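Local coordinates for GST N-terminal domain-containing protein (Pseudomonas syringae pv. tomato, PDB 3IC8), which is of unknown function but resembles glutathione S-transferases and probably binds glutathione, at residues E3-H8 with I232-N237; L20-K25 with A67-R72; G93-A98 with P178-F183; H187-L192 with S209-R214. All coordinates share one frame; numbering follows the deposited sequence.

Contact 1. Residues E3-H8 with I232-N237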
loop_
_atom_site.group_PDB
_atom_site.type_symbol
_atom_site.label_atom_id
_atom_site.label_comp_id
_atom_site.label_asym_id
_atom_site.label_seq_id
_atom_site.Cartn_x
_atom_site.Cartn_y
_atom_site.Cartn_z
ATOM N N GLU A 3 -5.628 -30.805 11.983
ATOM C CA GLU A 3 -5.082 -29.480 11.762
ATOM C C GLU A 3 -3.769 -29.527 11.042
ATOM O O GLU A 3 -3.047 -30.465 11.178
ATOM C CB GLU A 3 -4.876 -28.772 13.086
ATOM C CG GLU A 3 -6.106 -28.261 13.735
ATOM C CD GLU A 3 -5.952 -28.151 15.206
ATOM O OE1 GLU A 3 -5.458 -29.097 15.824
ATOM O OE2 GLU A 3 -6.314 -27.114 15.758
ATOM N N LEU A 4 -3.451 -28.493 10.298
ATOM C CA LEU A 4 -2.126 -28.368 9.760
ATOM C C LEU A 4 -1.237 -27.897 10.863
ATOM O O LEU A 4 -1.556 -26.969 11.536
ATOM C CB LEU A 4 -2.096 -27.330 8.676
ATOM C CG LEU A 4 -2.329 -27.704 7.237
ATOM C CD1 LEU A 4 -3.211 -28.873 7.098
ATOM C CD2 LEU A 4 -2.894 -26.541 6.544
ATOM N N ILE A 5 -0.116 -28.557 11.052
ATOM C CA ILE A 5 0.809 -28.135 12.066
ATOM C C ILE A 5 2.163 -27.829 11.486
ATOM O O ILE A 5 2.741 -28.626 10.828
ATOM C CB ILE A 5 0.942 -29.199 13.145
ATOM C CG1 ILE A 5 -0.399 -29.437 13.815
ATOM C CG2 ILE A 5 1.899 -28.778 14.147
ATOM C CD1 ILE A 5 -0.398 -30.545 14.785
ATOM N N LEU A 6 2.665 -26.647 11.734
ATOM C CA LEU A 6 3.999 -26.331 11.308
ATOM C C LEU A 6 4.963 -26.253 12.486
ATOM O O LEU A 6 4.744 -25.553 13.433
ATOM C CB LEU A 6 4.010 -25.036 10.525
ATOM C CG LEU A 6 5.289 -24.700 9.792
ATOM C CD1 LEU A 6 5.417 -25.593 8.613
ATOM C CD2 LEU A 6 5.304 -23.290 9.381
ATOM N N HIS A 7 6.034 -27.011 12.400
ATOM C CA HIS A 7 7.094 -26.978 13.370
ATOM C C HIS A 7 8.206 -26.138 12.778
ATOM O O HIS A 7 8.781 -26.490 11.784
ATOM C CB HIS A 7 7.620 -28.382 13.586
ATOM C CG HIS A 7 6.637 -29.314 14.204
ATOM N ND1 HIS A 7 6.675 -29.645 15.530
ATOM C CD2 HIS A 7 5.603 -29.999 13.679
ATOM C CE1 HIS A 7 5.703 -30.482 15.801
ATOM N NE2 HIS A 7 5.036 -30.711 14.696
ATOM N N HIS A 8 8.495 -25.008 13.388
ATOM C CA HIS A 8 9.460 -24.092 12.834
ATOM C C HIS A 8 10.082 -23.175 13.842
ATOM O O HIS A 8 9.674 -23.117 14.956
ATOM C CB HIS A 8 8.844 -23.276 11.726
ATOM C CG HIS A 8 7.862 -22.270 12.197
ATOM N ND1 HIS A 8 6.781 -22.602 12.963
ATOM C CD2 HIS A 8 7.783 -20.944 11.994
ATOM C CE1 HIS A 8 6.090 -21.521 13.232
ATOM N NE2 HIS A 8 6.671 -20.505 12.644
ATOM N N ILE A 232 2.789 -33.902 19.982
ATOM C CA ILE A 232 3.016 -35.308 20.105
ATOM C C ILE A 232 1.724 -36.036 20.433
ATOM O O ILE A 232 1.438 -37.062 19.884
ATOM C CB ILE A 232 4.026 -35.591 21.171
ATOM C CG1 ILE A 232 5.383 -35.149 20.694
ATOM C CG2 ILE A 232 4.086 -37.024 21.441
ATOM C CD1 ILE A 232 6.399 -35.159 21.711
ATOM N N GLU A 233 0.919 -35.485 21.313
ATOM C CA GLU A 233 -0.310 -36.144 21.671
ATOM C C GLU A 233 -1.226 -36.274 20.495
ATOM O O GLU A 233 -1.901 -37.258 20.345
ATOM C CB GLU A 233 -1.032 -35.434 22.796
ATOM C CG GLU A 233 -0.305 -35.436 24.099
ATOM C CD GLU A 233 -0.035 -36.805 24.654
ATOM O OE1 GLU A 233 -0.983 -37.561 24.880
ATOM O OE2 GLU A 233 1.130 -37.116 24.903
ATOM N N ILE A 234 -1.246 -35.265 19.656
ATOM C CA ILE A 234 -2.127 -35.283 18.534
ATOM C C ILE A 234 -1.757 -36.423 17.646
ATOM O O ILE A 234 -2.603 -37.071 17.106
ATOM C CB ILE A 234 -2.086 -33.987 17.763
ATOM C CG1 ILE A 234 -3.029 -32.990 18.397
ATOM C CG2 ILE A 234 -2.459 -34.213 16.328
ATOM C CD1 ILE A 234 -2.637 -31.611 18.185
ATOM N N ALA A 235 -0.476 -36.657 17.491
ATOM C CA ALA A 235 -0.013 -37.760 16.694
ATOM C C ALA A 235 -0.417 -39.069 17.293
ATOM O O ALA A 235 -0.794 -39.956 16.604
ATOM C CB ALA A 235 1.454 -37.708 16.562
ATOM N N SER A 236 -0.282 -39.192 18.594
ATOM C CA SER A 236 -0.577 -40.423 19.289
ATOM C C SER A 236 -2.029 -40.838 19.207
ATOM O O SER A 236 -2.337 -41.986 18.991
ATOM C CB SER A 236 -0.211 -40.245 20.745
ATOM O OG SER A 236 0.268 -41.434 21.289
ATOM N N ASN A 237 -2.904 -39.879 19.434
ATOM C CA ASN A 237 -4.335 -40.026 19.270
ATOM C C ASN A 237 -4.806 -40.241 17.863
ATOM O O ASN A 237 -5.810 -40.867 17.645
ATOM C CB ASN A 237 -5.093 -38.899 19.937
ATOM C CG ASN A 237 -4.903 -38.887 21.399
ATOM O OD1 ASN A 237 -4.639 -39.908 21.994
ATOM N ND2 ASN A 237 -4.999 -37.733 21.992
#
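Across this contact Glu-3, just ahead of strand 4-8, and Ile-5 within it face the last turns of helix 228-237 without close backbone approach: the nearest pair of alpha carbons, Glu-3 CA and Ile-234 CA, is 9.4 Å apart, and side chains alone span the gap. The Ile-5 and Ile-234 side chains both set out toward the other segment. Their delta methyls meet tip to tip, with Ile-5 CD1 4.2 Å from Ile-234 CD1. Ile-5 reaches this far because its long branch is fully extended (chi2 174°), pushing CD1 out from the strand. Glu-3 comes in from beside this pair, OE1 lying 4.5 Å from Ile-234 CD1, a loose touch of a carboxylate on a methyl. Its other oxygen, OE2, forms a salt bridge with Arg-30 on strand 28-33, so the charge is paired with the neighbouring strand. No hydrogen bond joins the two segments, and they bury just 84 Å² between them. Ile-5 also packs on Val-32 and Leu-226. Helix 228-237 thus sits over the same face of the thioredoxin-like sheet as helix 41-47, with Ala-235 and His-7 both resting on Leu-46, while Leu-6 turns to the other face, toward helices 16-25 and 66-76.

Contact 2. Residues L20-K25 with A67-R72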
loop_
_atom_site.group_PDB
_atom_site.type_symbol
_atom_site.label_atom_id
_atom_site.label_comp_id
_atom_site.label_asym_id
_atom_site.label_seq_id
_atom_site.Cartn_x
_atom_site.Cartn_y
_atom_site.Cartn_z
ATOM N N LEU A 20 5.024 -18.286 4.044
ATOM C CA LEU A 20 4.400 -17.683 2.893
ATOM C C LEU A 20 3.550 -18.683 2.183
ATOM O O LEU A 20 2.538 -18.354 1.660
ATOM C CB LEU A 20 5.406 -17.036 1.961
ATOM C CG LEU A 20 6.118 -15.837 2.539
ATOM C CD1 LEU A 20 7.372 -15.533 1.835
ATOM C CD2 LEU A 20 5.271 -14.644 2.635
HETATM N N MSE A 21 3.993 -19.917 2.165
HETATM C CA MSE A 21 3.269 -20.967 1.513
HETATM C C MSE A 21 1.943 -21.148 2.200
HETATM O O MSE A 21 0.940 -21.323 1.577
HETATM C CB MSE A 21 4.065 -22.256 1.522
HETATM C CG MSE A 21 5.101 -22.394 0.444
HETATM SE SE MSE A 21 6.437 -23.719 0.728
HETATM C CE MSE A 21 5.425 -25.260 0.687
ATOM N N LEU A 22 1.954 -21.078 3.508
ATOM C CA LEU A 22 0.733 -21.117 4.255
ATOM C C LEU A 22 -0.147 -19.931 3.970
ATOM O O LEU A 22 -1.320 -20.054 3.937
ATOM C CB LEU A 22 0.998 -21.319 5.732
ATOM C CG LEU A 22 1.560 -22.693 6.034
ATOM C CD1 LEU A 22 2.100 -22.787 7.397
ATOM C CD2 LEU A 22 0.585 -23.723 5.830
ATOM N N GLY A 23 0.436 -18.775 3.770
ATOM C CA GLY A 23 -0.320 -17.605 3.410
ATOM C C GLY A 23 -1.021 -17.638 2.077
ATOM O O GLY A 23 -2.126 -17.201 1.960
ATOM N N PHE A 24 -0.343 -18.148 1.072
ATOM C CA PHE A 24 -0.855 -18.252 -0.261
ATOM C C PHE A 24 -2.054 -19.177 -0.278
ATOM O O PHE A 24 -3.023 -18.914 -0.906
ATOM C CB PHE A 24 0.289 -18.735 -1.145
ATOM C CG PHE A 24 -0.078 -19.023 -2.547
ATOM C CD1 PHE A 24 -0.317 -18.022 -3.436
ATOM C CD2 PHE A 24 -0.132 -20.292 -2.982
ATOM C CE1 PHE A 24 -0.615 -18.293 -4.676
ATOM C CE2 PHE A 24 -0.438 -20.547 -4.247
ATOM C CZ PHE A 24 -0.671 -19.551 -5.088
ATOM N N LYS A 25 -1.965 -20.253 0.458
ATOM C CA LYS A 25 -3.054 -21.182 0.624
ATOM C C LYS A 25 -4.259 -20.697 1.446
ATOM O O LYS A 25 -5.312 -21.245 1.336
ATOM C CB LYS A 25 -2.547 -22.515 1.136
ATOM C CG LYS A 25 -1.830 -23.323 0.121
ATOM C CD LYS A 25 -2.669 -23.657 -1.046
ATOM C CE LYS A 25 -1.945 -24.635 -1.910
ATOM N NZ LYS A 25 -2.591 -24.912 -3.176
ATOM N N ALA A 67 9.679 -28.823 -0.245
ATOM C CA ALA A 67 9.206 -29.113 -1.563
ATOM C C ALA A 67 8.043 -30.086 -1.537
ATOM O O ALA A 67 7.126 -29.969 -2.285
ATOM C CB ALA A 67 10.312 -29.638 -2.376
ATOM N N LEU A 68 8.138 -31.072 -0.679
ATOM C CA LEU A 68 7.086 -32.017 -0.420
ATOM C C LEU A 68 5.882 -31.394 0.234
ATOM O O LEU A 68 4.782 -31.781 -0.007
ATOM C CB LEU A 68 7.604 -33.158 0.426
ATOM C CG LEU A 68 6.699 -34.358 0.512
ATOM C CD1 LEU A 68 6.717 -35.086 -0.757
ATOM C CD2 LEU A 68 7.098 -35.230 1.607
HETATM N N MSE A 69 6.136 -30.436 1.094
HETATM C CA MSE A 69 5.120 -29.781 1.857
HETATM C C MSE A 69 4.162 -29.086 0.929
HETATM O O MSE A 69 2.985 -29.059 1.166
HETATM C CB MSE A 69 5.765 -28.786 2.796
HETATM C CG MSE A 69 4.842 -28.105 3.730
HETATM SE SE MSE A 69 5.630 -26.680 4.761
HETATM C CE MSE A 69 4.700 -25.219 4.053
ATOM N N ALA A 70 4.687 -28.535 -0.143
ATOM C CA ALA A 70 3.874 -27.863 -1.113
ATOM C C ALA A 70 2.895 -28.789 -1.763
ATOM O O ALA A 70 1.774 -28.440 -1.954
ATOM C CB ALA A 70 4.731 -27.250 -2.148
ATOM N N ARG A 71 3.330 -29.969 -2.118
ATOM C CA ARG A 71 2.435 -30.945 -2.670
ATOM C C ARG A 71 1.349 -31.464 -1.749
ATOM O O ARG A 71 0.282 -31.735 -2.186
ATOM C CB ARG A 71 3.213 -32.059 -3.328
ATOM C CG ARG A 71 3.853 -31.562 -4.555
ATOM C CD ARG A 71 4.763 -32.512 -5.201
ATOM N NE ARG A 71 5.599 -31.823 -6.155
ATOM C CZ ARG A 71 5.260 -31.551 -7.395
ATOM N NH1 ARG A 71 4.106 -31.910 -7.859
ATOM N NH2 ARG A 71 6.089 -30.930 -8.170
ATOM N N ARG A 72 1.655 -31.646 -0.481
ATOM C CA ARG A 72 0.678 -31.987 0.517
ATOM C C ARG A 72 -0.320 -30.888 0.699
ATOM O O ARG A 72 -1.463 -31.142 0.888
ATOM C CB ARG A 72 1.350 -32.330 1.827
ATOM C CG ARG A 72 0.423 -32.732 2.902
ATOM C CD ARG A 72 -0.557 -33.747 2.411
ATOM N NE ARG A 72 -1.530 -34.149 3.410
ATOM C CZ ARG A 72 -2.740 -33.640 3.523
ATOM N NH1 ARG A 72 -3.146 -32.700 2.720
ATOM N NH2 ARG A 72 -3.551 -34.073 4.445
#
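Met-21 (selenomethionine, as is Met-69) reaches from helix 16-25 to Met-69 and Ala-70 of helix 66-76. Starting at the backbone, Met-21 CB lies 3.9 Å from Met-69 CE, so that methyl tucks in near the root of the chain. CG is set opposite the carbonyl carbon (chi1 -82°), which directs the chain toward the other helix. SE then passes 4.0 Å from Met-69 CE, and a bend at the last torsion (chi3 65°) brings the terminal methyl to the partner helix. There Met-21 CE meets Met-69 CE at 3.4 Å and also lies 3.5 Å from both Ala-70 N and Ala-70 CB. The two selenomethionine chains run past each other at a slant, while Leu-22 CG adds a looser contact to Met-69 CE at 4.5 Å. The side-chain contacts are apolar. The short segments run nearly parallel, 15° between their directions, at an axis distance of 11.1 Å spanned by the two long chains. Together the helices cover one face of the thioredoxin-like sheet, with Leu-22 and Met-69 on Leu-6 of strand 4-8 and Met-69 on Leu-56 of strand 55-58; Ile-180 of helix 180-193 packs against Met-21 and Ala-70 from the C-terminal domain.

Contact 3. Residues G93-A98 with P178-F183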
loop_
_atom_site.group_PDB
_atom_site.type_symbol
_atom_site.label_atom_id
_atom_site.label_comp_id
_atom_site.label_asym_id
_atom_site.label_seq_id
_atom_site.Cartn_x
_atom_site.Cartn_y
_atom_site.Cartn_z
ATOM N N GLY A 93 10.714 -27.093 -12.028
ATOM C CA GLY A 93 12.088 -26.887 -12.394
ATOM C C GLY A 93 12.610 -25.534 -12.024
ATOM O O GLY A 93 13.656 -25.428 -11.501
ATOM N N LEU A 94 11.855 -24.495 -12.284
ATOM C CA LEU A 94 12.277 -23.170 -11.912
ATOM C C LEU A 94 12.431 -22.997 -10.404
ATOM O O LEU A 94 13.359 -22.387 -9.949
ATOM C CB LEU A 94 11.323 -22.146 -12.469
ATOM C CG LEU A 94 11.857 -20.742 -12.429
ATOM C CD1 LEU A 94 13.034 -20.605 -13.302
ATOM C CD2 LEU A 94 10.809 -19.735 -12.741
ATOM N N ALA A 95 11.505 -23.550 -9.653
ATOM C CA ALA A 95 11.581 -23.524 -8.233
ATOM C C ALA A 95 12.787 -24.272 -7.734
ATOM O O ALA A 95 13.460 -23.832 -6.885
ATOM C CB ALA A 95 10.348 -24.083 -7.646
ATOM N N ALA A 96 13.064 -25.414 -8.297
ATOM C CA ALA A 96 14.214 -26.175 -7.899
ATOM C C ALA A 96 15.502 -25.432 -8.161
ATOM O O ALA A 96 16.408 -25.495 -7.371
ATOM C CB ALA A 96 14.234 -27.473 -8.587
ATOM N N TRP A 97 15.582 -24.753 -9.288
ATOM C CA TRP A 97 16.722 -23.926 -9.603
ATOM C C TRP A 97 16.890 -22.756 -8.660
ATOM O O TRP A 97 17.970 -22.431 -8.285
ATOM C CB TRP A 97 16.637 -23.446 -11.044
ATOM C CG TRP A 97 17.603 -22.416 -11.406
ATOM C CD1 TRP A 97 18.840 -22.612 -11.870
ATOM C CD2 TRP A 97 17.420 -21.009 -11.359
ATOM N NE1 TRP A 97 19.453 -21.442 -12.106
ATOM C CE2 TRP A 97 18.598 -20.433 -11.795
ATOM C CE3 TRP A 97 16.373 -20.182 -10.987
ATOM C CZ2 TRP A 97 18.763 -19.081 -11.866
ATOM C CZ3 TRP A 97 16.550 -18.854 -11.051
ATOM C CH2 TRP A 97 17.725 -18.310 -11.489
ATOM N N ALA A 98 15.810 -22.091 -8.322
ATOM C CA ALA A 98 15.850 -20.974 -7.419
ATOM C C ALA A 98 16.261 -21.400 -6.045
ATOM O O ALA A 98 16.964 -20.715 -5.376
ATOM C CB ALA A 98 14.538 -20.306 -7.372
ATOM N N PRO A 178 0.266 -17.071 -10.123
ATOM C CA PRO A 178 1.232 -17.349 -9.089
ATOM C C PRO A 178 1.519 -18.831 -8.952
ATOM O O PRO A 178 0.737 -19.656 -9.291
ATOM C CB PRO A 178 0.555 -16.802 -7.847
ATOM C CG PRO A 178 -0.803 -16.703 -8.165
ATOM C CD PRO A 178 -0.950 -16.486 -9.576
ATOM N N SER A 179 2.684 -19.135 -8.447
ATOM C CA SER A 179 3.138 -20.489 -8.356
ATOM C C SER A 179 4.104 -20.641 -7.214
ATOM O O SER A 179 4.492 -19.694 -6.626
ATOM C CB SER A 179 3.746 -20.987 -9.662
ATOM O OG SER A 179 4.519 -20.034 -10.311
ATOM N N ILE A 180 4.495 -21.863 -6.933
ATOM C CA ILE A 180 5.447 -22.179 -5.906
ATOM C C ILE A 180 6.758 -21.533 -6.282
ATOM O O ILE A 180 7.544 -21.201 -5.450
ATOM C CB ILE A 180 5.567 -23.693 -5.699
ATOM C CG1 ILE A 180 6.548 -24.032 -4.599
ATOM C CG2 ILE A 180 6.045 -24.360 -6.900
ATOM C CD1 ILE A 180 6.177 -23.529 -3.281
ATOM N N ALA A 181 6.959 -21.340 -7.564
ATOM C CA ALA A 181 8.135 -20.677 -8.059
ATOM C C ALA A 181 8.278 -19.230 -7.620
ATOM O O ALA A 181 9.358 -18.797 -7.392
ATOM C CB ALA A 181 8.233 -20.803 -9.535
ATOM N N ASP A 182 7.190 -18.495 -7.502
ATOM C CA ASP A 182 7.283 -17.130 -7.054
ATOM C C ASP A 182 7.854 -17.108 -5.662
ATOM O O ASP A 182 8.674 -16.303 -5.333
ATOM C CB ASP A 182 5.908 -16.472 -7.022
ATOM C CG ASP A 182 5.318 -16.289 -8.374
ATOM O OD1 ASP A 182 5.742 -15.375 -9.048
ATOM O OD2 ASP A 182 4.423 -17.043 -8.756
ATOM N N PHE A 183 7.392 -18.009 -4.839
ATOM C CA PHE A 183 7.907 -18.128 -3.505
ATOM C C PHE A 183 9.349 -18.555 -3.384
ATOM O O PHE A 183 10.087 -18.044 -2.591
ATOM C CB PHE A 183 6.977 -18.983 -2.697
ATOM C CG PHE A 183 5.621 -18.439 -2.635
ATOM C CD1 PHE A 183 5.324 -17.431 -1.780
ATOM C CD2 PHE A 183 4.654 -18.891 -3.460
ATOM C CE1 PHE A 183 4.108 -16.921 -1.742
ATOM C CE2 PHE A 183 3.431 -18.368 -3.411
ATOM C CZ PHE A 183 3.165 -17.381 -2.550
#
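No flat group lies where Leu-94 and Ala-95 of helix 88-110 meet Ile-180 and Ala-181; the flat groups flank the meeting point. The Trp-97 indole has the carbonyl oxygen of Leu-94 at its edge, in the ring plane, and the Phe-183 ring stands edge-to-face with Phe-24 of helix 16-25. The Asp-182 carboxylate turns back to the start of its own helix: OD2 accepts Ser-179 N at 2.7 Å, met almost along the C-O axis although the N-H...O angle is bent to 141°. OD1 accepts Leu-174 N and probably Trp-211 NE1. Across the contact itself, Ala-95 CB sits 4.1 Å from Ala-181 CA and 4.4 Å from Ile-180 CG2, and Leu-94 CD2 reaches Ala-181 CB at 4.2 Å from one side. With two alanines face to face the backbones come very close, Ala-95 CA lying 4.5 Å from Ala-181 CA. Ser-184 OG bonds to Ala-95 O nearby. The sequence Ser-Ile-Ala-Asp matches the S/T-x-x-D capping-box motif at the start of this helix in glutathione S-transferases; only the half from aspartate to Ser-179 N is formed, and Ser-179 OG makes just a weak bond to Asp-182 OD2. The chemistry implies a division of labour: methyl groups permit the close helix approach, and a buried carboxylate with several N-H donors, probably ionised, fixes the first turn of helix 180-193.

Contact 4. Residues H187-L192 with S209-R214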
loop_
_atom_site.group_PDB
_atom_site.type_symbol
_atom_site.label_atom_id
_atom_site.label_comp_id
_atom_site.label_asym_id
_atom_site.label_seq_id
_atom_site.Cartn_x
_atom_site.Cartn_y
_atom_site.Cartn_z
ATOM N N HIS A 187 11.842 -16.006 -1.757
ATOM C CA HIS A 187 12.523 -16.332 -0.543
ATOM C C HIS A 187 13.952 -15.883 -0.606
ATOM O O HIS A 187 14.448 -15.362 0.347
ATOM C CB HIS A 187 12.481 -17.830 -0.318
ATOM C CG HIS A 187 13.021 -18.270 0.995
ATOM N ND1 HIS A 187 12.918 -17.514 2.130
ATOM C CD2 HIS A 187 13.646 -19.405 1.357
ATOM C CE1 HIS A 187 13.458 -18.163 3.136
ATOM N NE2 HIS A 187 13.908 -19.313 2.692
ATOM N N THR A 188 14.618 -16.067 -1.732
ATOM C CA THR A 188 16.007 -15.658 -1.839
ATOM C C THR A 188 16.193 -14.167 -1.670
ATOM O O THR A 188 17.084 -13.730 -1.028
ATOM C CB THR A 188 16.722 -16.171 -3.153
ATOM O OG1 THR A 188 16.480 -15.304 -4.252
ATOM C CG2 THR A 188 16.292 -17.513 -3.513
ATOM N N LEU A 189 15.311 -13.397 -2.263
ATOM C CA LEU A 189 15.341 -11.956 -2.198
ATOM C C LEU A 189 15.080 -11.397 -0.818
ATOM O O LEU A 189 15.494 -10.334 -0.492
ATOM C CB LEU A 189 14.371 -11.380 -3.186
ATOM C CG LEU A 189 14.651 -11.860 -4.578
ATOM C CD1 LEU A 189 13.873 -11.079 -5.514
ATOM C CD2 LEU A 189 16.082 -11.753 -4.899
ATOM N N TRP A 190 14.349 -12.148 -0.035
ATOM C CA TRP A 190 13.974 -11.779 1.292
ATOM C C TRP A 190 15.220 -11.637 2.149
ATOM O O TRP A 190 15.295 -10.787 2.991
ATOM C CB TRP A 190 12.996 -12.812 1.823
ATOM C CG TRP A 190 12.684 -12.735 3.226
ATOM C CD1 TRP A 190 12.983 -13.630 4.152
ATOM C CD2 TRP A 190 11.964 -11.711 3.873
ATOM N NE1 TRP A 190 12.521 -13.245 5.352
ATOM C CE2 TRP A 190 11.883 -12.054 5.206
ATOM C CE3 TRP A 190 11.391 -10.521 3.449
ATOM C CZ2 TRP A 190 11.269 -11.265 6.125
ATOM C CZ3 TRP A 190 10.774 -9.745 4.358
ATOM C CH2 TRP A 190 10.716 -10.112 5.684
ATOM N N PHE A 191 16.208 -12.475 1.903
ATOM C CA PHE A 191 17.466 -12.369 2.601
ATOM C C PHE A 191 18.154 -11.047 2.303
ATOM O O PHE A 191 18.659 -10.421 3.183
ATOM C CB PHE A 191 18.392 -13.535 2.244
ATOM C CG PHE A 191 18.036 -14.822 2.898
ATOM C CD1 PHE A 191 18.559 -15.164 4.107
ATOM C CD2 PHE A 191 17.188 -15.697 2.301
ATOM C CE1 PHE A 191 18.233 -16.340 4.692
ATOM C CE2 PHE A 191 16.853 -16.852 2.891
ATOM C CZ PHE A 191 17.374 -17.179 4.084
ATOM N N LEU A 192 18.162 -10.631 1.056
ATOM C CA LEU A 192 18.798 -9.393 0.660
ATOM C C LEU A 192 18.166 -8.157 1.255
ATOM O O LEU A 192 18.838 -7.242 1.593
ATOM C CB LEU A 192 18.897 -9.266 -0.838
ATOM C CG LEU A 192 19.904 -10.032 -1.687
ATOM C CD1 LEU A 192 21.191 -10.386 -1.070
ATOM C CD2 LEU A 192 19.296 -11.170 -2.352
ATOM N N SER A 209 11.298 -5.349 -7.516
ATOM C CA SER A 209 10.926 -4.885 -6.204
ATOM C C SER A 209 9.413 -4.824 -6.021
ATOM O O SER A 209 8.902 -5.165 -4.988
ATOM C CB SER A 209 11.590 -3.538 -5.947
ATOM O OG SER A 209 11.735 -3.263 -4.578
ATOM N N VAL A 210 8.710 -4.381 -7.041
ATOM C CA VAL A 210 7.274 -4.351 -7.025
ATOM C C VAL A 210 6.681 -5.735 -6.960
ATOM O O VAL A 210 5.767 -5.984 -6.228
ATOM C CB VAL A 210 6.773 -3.653 -8.265
ATOM C CG1 VAL A 210 5.336 -3.916 -8.518
ATOM C CG2 VAL A 210 7.049 -2.225 -8.187
ATOM N N TRP A 211 7.219 -6.631 -7.761
ATOM C CA TRP A 211 6.797 -8.006 -7.800
ATOM C C TRP A 211 7.060 -8.678 -6.491
ATOM O O TRP A 211 6.277 -9.475 -6.038
ATOM C CB TRP A 211 7.509 -8.764 -8.924
ATOM C CG TRP A 211 7.469 -10.230 -8.756
ATOM C CD1 TRP A 211 6.478 -11.043 -9.112
ATOM C CD2 TRP A 211 8.475 -11.055 -8.192
ATOM N NE1 TRP A 211 6.779 -12.314 -8.809
ATOM C CE2 TRP A 211 8.012 -12.351 -8.241
ATOM C CE3 TRP A 211 9.725 -10.815 -7.645
ATOM C CZ2 TRP A 211 8.728 -13.393 -7.759
ATOM C CZ3 TRP A 211 10.421 -11.844 -7.170
ATOM C CH2 TRP A 211 9.935 -13.120 -7.226
ATOM N N LEU A 212 8.189 -8.363 -5.894
ATOM C CA LEU A 212 8.555 -8.979 -4.657
ATOM C C LEU A 212 7.592 -8.638 -3.534
ATOM O O LEU A 212 7.244 -9.480 -2.769
ATOM C CB LEU A 212 9.992 -8.645 -4.300
ATOM C CG LEU A 212 10.462 -9.087 -2.937
ATOM C CD1 LEU A 212 10.437 -10.542 -2.785
ATOM C CD2 LEU A 212 11.787 -8.582 -2.652
ATOM N N ASP A 213 7.167 -7.394 -3.463
ATOM C CA ASP A 213 6.219 -6.960 -2.462
ATOM C C ASP A 213 4.893 -7.624 -2.640
ATOM O O ASP A 213 4.213 -7.911 -1.702
ATOM C CB ASP A 213 6.097 -5.458 -2.419
ATOM C CG ASP A 213 7.319 -4.809 -1.893
ATOM O OD1 ASP A 213 8.072 -5.473 -1.192
ATOM O OD2 ASP A 213 7.558 -3.640 -2.188
ATOM N N ARG A 214 4.528 -7.866 -3.868
ATOM C CA ARG A 214 3.327 -8.581 -4.144
ATOM C C ARG A 214 3.357 -10.006 -3.627
ATOM O O ARG A 214 2.416 -10.478 -3.065
ATOM C CB ARG A 214 3.139 -8.591 -5.643
ATOM C CG ARG A 214 1.753 -8.733 -6.118
ATOM C CD ARG A 214 1.704 -8.976 -7.592
ATOM N NE ARG A 214 1.738 -7.742 -8.314
ATOM C CZ ARG A 214 2.668 -7.385 -9.176
ATOM N NH1 ARG A 214 3.676 -8.179 -9.467
ATOM N NH2 ARG A 214 2.579 -6.213 -9.754
#
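Leu-189 on helix 180-193 packs against Trp-211 and Leu-212 of helix 206-216, using different atoms for each. Its CG stands opposite the carbonyl carbon (chi1 -56°), a choice that carries the isopropyl end toward the indole and leaves CB facing Leu-212. Leu-189 CB accordingly lies 3.8 Å from Leu-212 CD2 and 4.0 Å from Leu-212 CD1, fitting against both methyls of the fork. Leu-212 presents that fork by holding CG opposite its own backbone N (chi1 173°), extended out from its helix. Farther along, Leu-189 CD1 reaches Trp-211 CZ3 at 3.9 Å. The methyl arrives at the benzo edge of the indole, in the ring plane and not over a face, and the two side chains cross at about a right angle. Trp-211 starts off beside the gap, and its ring swings in to offer this edge. The backbones stay apart, with Leu-189 CA 7.8 Å from Leu-212 CA. Trp-156 and Met-160 of helix 149-167 also touch Leu-189, so the leucine is packed from a third helix. The chemistry is purely apolar: no hydrogen bond crosses between the segments, the three touching residues are buried, and shape fit of leucine methyls to an aromatic edge joins these helices within the C-terminal domain.

Overall arrangement
Contacts 1 and 2 belong to the thioredoxin-like N-terminal half and lie 17 Å apart, centre to centre, on the two faces of the sheet; Leu-6 of strand 4-8 touches contact 2 through Leu-22 and Met-69. Contacts 3 and 4, 13 Å apart between centres, share helix 180-193 in the all-helical C-terminal domain. Contact 2 lies 12 Å from contact 3 between centres, and the packing of Phe-24 on Phe-183 and Pro-178 bridges the domains. Along the chain contacts 2, 3 and 4 close one after another, all within the span of contact 1. The result is a glutathione S-transferase-like pair of domains, followed by helix 228-237 against the sheet and by strands at 259-309 that extend it.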